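Local coordinates for protein thin, isoform D (Drosophila melanogaster, PDB 6XG7) that carries a C-terminal NHL-repeat beta-propeller, the part in this chain, and as a whole probably acts as a zinc-binding ubiquitin ligase, at residues G282-A287 with C297-H302. Numbering follows the deposited sequence. Where two conformers were deposited one is given.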
ATOM      1  N   GLY A 282      14.275   4.281   0.990  1.00 19.09           N
ATOM      2  CA  GLY A 282      13.545   3.649  -0.095  1.00 18.33           C
ATOM      3  C   GLY A 282      12.122   3.316   0.303  1.00 16.27           C
ATOM      4  O   GLY A 282      11.824   2.187   0.691  1.00 18.29           O
ATOM      5  N   LEU A 283      11.227   4.296   0.202  1.00 14.45           N
ATOM      6  CA  LEU A 283       9.873   4.137   0.713  1.00 12.17           C
ATOM      7  C   LEU A 283       9.052   3.166  -0.124  1.00 12.30           C
ATOM      8  O   LEU A 283       9.136   3.146  -1.360  1.00 13.56           O
ATOM      9  CB  LEU A 283       9.163   5.484   0.690  1.00 13.63           C
ATOM     10  CG  LEU A 283       9.688   6.527   1.672  1.00 14.65           C
ATOM     11  CD1 LEU A 283       8.953   7.857   1.511  1.00 17.38           C
ATOM     12  CD2 LEU A 283       9.592   6.017   3.104  1.00 17.70           C
ATOM     13  N   GLU A 284       8.211   2.393   0.566  1.00 11.35           N
ATOM     14  CA  GLU A 284       7.257   1.490  -0.061  1.00 11.24           C
ATOM     15  C   GLU A 284       5.860   1.822   0.454  1.00 10.43           C
ATOM     16  O   GLU A 284       5.334   2.893   0.150  1.00 10.30           O
ATOM     17  CB  GLU A 284       7.684   0.044   0.197  1.00 11.84           C
ATOM     18  CG  GLU A 284       8.919  -0.370  -0.585  1.00 13.26           C
ATOM     19  CD  GLU A 284       8.629  -0.698  -2.045  1.00 16.76           C
ATOM     20  OE1 GLU A 284       7.470  -0.603  -2.502  1.00 16.99           O
ATOM     21  OE2 GLU A 284       9.586  -1.073  -2.756  1.00 19.37           O
ATOM     22  N   GLY A 285       5.256   0.933   1.236  1.00 10.60           N
ATOM     23  CA  GLY A 285       3.896   1.140   1.683  1.00 10.48           C
ATOM     24  C   GLY A 285       3.754   2.237   2.729  1.00  9.75           C
ATOM     25  O   GLY A 285       4.697   2.614   3.437  1.00 10.76           O
ATOM     26  N   VAL A 286       2.521   2.736   2.848  1.00  9.82           N
ATOM     27  CA  VAL A 286       2.147   3.717   3.857  1.00 10.60           C
ATOM     28  C   VAL A 286       0.756   3.336   4.340  1.00 10.70           C
ATOM     29  O   VAL A 286      -0.033   2.740   3.599  1.00 11.86           O
ATOM     30  CB  VAL A 286       2.213   5.164   3.305  1.00 12.59           C
ATOM     31  CG1 VAL A 286       1.193   5.378   2.238  1.00 13.46           C
ATOM     32  CG2 VAL A 286       2.080   6.211   4.409  1.00 15.58           C
ATOM     33  N   ALA A 287       0.466   3.645   5.600  1.00 10.57           N
ATOM     34  CA  ALA A 287      -0.848   3.376   6.173  1.00 11.21           C
ATOM     35  C   ALA A 287      -1.116   4.384   7.286  1.00 12.17           C
ATOM     36  O   ALA A 287      -0.210   5.082   7.742  1.00 12.26           O
ATOM     37  CB  ALA A 287      -0.944   1.925   6.689  1.00 11.95           C
ATOM     38  N   CYS A 297       6.762   2.293   5.486  1.00 13.39           N
ATOM     39  CA  CYS A 297       7.786   1.249   5.261  0.51 13.11           C
ATOM     40  C   CYS A 297       9.019   1.790   4.445  1.00 12.01           C
ATOM     41  O   CYS A 297       8.983   2.464   3.331  1.00 13.18           O
ATOM     42  CB  CYS A 297       7.144   0.203   4.395  0.51 14.91           C
ATOM     43  SG  CYS A 297       8.391  -1.035   4.101  0.51 15.81           S
ATOM     44  N   ASP A 298      10.179   1.767   5.114  1.00 13.05           N
ATOM     45  CA  ASP A 298      11.451   2.283   4.592  1.00 15.24           C
ATOM     46  C   ASP A 298      12.252   1.047   4.186  1.00 17.10           C
ATOM     47  O   ASP A 298      13.022   0.503   4.967  1.00 16.90           O
ATOM     48  CB  ASP A 298      12.119   3.122   5.744  1.00 16.80           C
ATOM     49  CG  ASP A 298      13.375   3.863   5.317  1.00 21.24           C
ATOM     50  OD1 ASP A 298      13.653   3.969   4.115  1.00 21.35           O
ATOM     51  OD2 ASP A 298      14.076   4.345   6.234  1.00 23.46           O
ATOM     52  N   ARG A 299      11.997   0.561   2.960  1.00 18.32           N
ATOM     53  CA  ARG A 299      12.482  -0.754   2.540  1.00 18.87           C
ATOM     54  C   ARG A 299      14.001  -0.863   2.642  1.00 17.54           C
ATOM     55  O   ARG A 299      14.527  -1.883   3.076  1.00 17.70           O
ATOM     56  CB  ARG A 299      12.049  -1.026   1.096  1.00 19.50           C
ATOM     57  CG  ARG A 299      12.424  -2.409   0.542  1.00 20.73           C
ATOM     58  CD  ARG A 299      12.526  -2.414  -1.002  1.00 25.00           C
ATOM     59  NE  ARG A 299      13.607  -1.523  -1.438  1.00 27.52           N
ATOM     60  CZ  ARG A 299      13.446  -0.325  -2.006  1.00 29.39           C
ATOM     61  NH1 ARG A 299      12.242   0.150  -2.291  1.00 29.24           N
ATOM     62  NH2 ARG A 299      14.510   0.409  -2.304  1.00 30.83           N
ATOM     63  N   GLU A 300      14.717   0.164   2.201  1.00 16.61           N
ATOM     64  CA  GLU A 300      16.175   0.122   2.142  1.00 16.91           C
ATOM     65  C   GLU A 300      16.812   0.099   3.533  1.00 17.07           C
ATOM     66  O   GLU A 300      17.926  -0.417   3.700  1.00 19.25           O
ATOM     67  CB  GLU A 300      16.620   1.327   1.316  1.00 20.73           C
ATOM     68  CG  GLU A 300      17.899   1.206   0.560  1.00 23.73           C
ATOM     69  CD  GLU A 300      17.939   0.057  -0.444  1.00 25.70           C
ATOM     70  OE1 GLU A 300      18.966  -0.628  -0.446  1.00 26.08           O
ATOM     71  OE2 GLU A 300      16.983  -0.153  -1.231  1.00 28.05           O
ATOM     72  N   ASN A 301      16.132   0.637   4.544  1.00 14.63           N
ATOM     73  CA  ASN A 301      16.576   0.558   5.928  1.00 14.70           C
ATOM     74  C   ASN A 301      15.886  -0.560   6.703  1.00 13.16           C
ATOM     75  O   ASN A 301      16.066  -0.669   7.921  1.00 14.42           O
ATOM     76  CB  ASN A 301      16.342   1.897   6.623  1.00 17.14           C
ATOM     77  CG  ASN A 301      17.264   2.975   6.118  1.00 19.47           C
ATOM     78  OD1 ASN A 301      18.475   2.760   6.004  1.00 22.07           O
ATOM     79  ND2 ASN A 301      16.704   4.139   5.789  1.00 19.12           N
ATOM     80  N   HIS A 302      15.102  -1.393   6.021  1.00 13.46           N
ATOM     81  CA  HIS A 302      14.503  -2.591   6.607  1.00 12.74           C
ATOM     82  C   HIS A 302      13.682  -2.261   7.842  1.00 12.13           C
ATOM     83  O   HIS A 302      13.729  -2.976   8.845  1.00 13.30           O
ATOM     84  CB  HIS A 302      15.570  -3.629   6.945  1.00 14.75           C
ATOM     85  CG  HIS A 302      16.428  -3.995   5.787  1.00 17.90           C
ATOM     86  ND1 HIS A 302      16.022  -4.872   4.809  1.00 19.39           N
ATOM     87  CD2 HIS A 302      17.677  -3.599   5.453  1.00 19.27           C
ATOM     88  CE1 HIS A 302      16.992  -5.007   3.921  1.00 21.49           C
ATOM     89  NE2 HIS A 302      18.006  -4.244   4.291  1.00 22.20           N
TER
HETATM   90  O   HOH W   1      11.526   2.711  -2.998  1.00 24.87           O
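Arg299, next to Asp298 in the chain, reaches across to Glu284 of strand 279-288, antiparallel to strand 294-298, and its NH1 forms a salt bridge with Glu284 OE2 at 3.0 Å. The bond is bent and meets the carboxylate oxygen on its anti side, the carboxylate and guanidinium planes lying 80° apart. A turn at chi3 (63°) in the otherwise extended arginine chain swings the guanidinium back over Gly282, whose carbonyl oxygen lies over one face. Glu284 CG packs against Arg299 CB at 3.6 Å. The guanidinium is steadied at its edge: NH2 pairs with Glu300 OE2 at 2.8 Å, and a water accepting from NH1 donates to Leu283 O.

Between the two backbones, hydrogen bonds continue the pairing. Cys297 N donates almost straight to Gly285 O at 2.9 Å, and Glu284 N donates to Cys297 O, which also receives a CA-H...O contact from Leu283. Past the non-hydrogen-bonded pair Leu283–Asp298, Arg299 N bonds to Gly282 O (2.8 Å) from above the carbonyl plane. Asp298, with CG anti to its own N (chi1 -173°), holds out OD1 to Gly282 N at 3.2 Å, nearly along the C-O axis. Its OD2 takes Asn301 ND2 at 2.7 Å, which holds the turn that follows, and a salt bridge from Arg303 of strand 303-306.

From outside the two segments, Tyr191 OH bonds to Glu284 OE1, and Arg49 and Arg237 also form salt bridges with its OE2; the three arginines probably favour an ionised carboxylate. The arrangement is a beta hairpin within an NHL-repeat blade, its buried Glu284 bonded to other repeats of the beta-propeller.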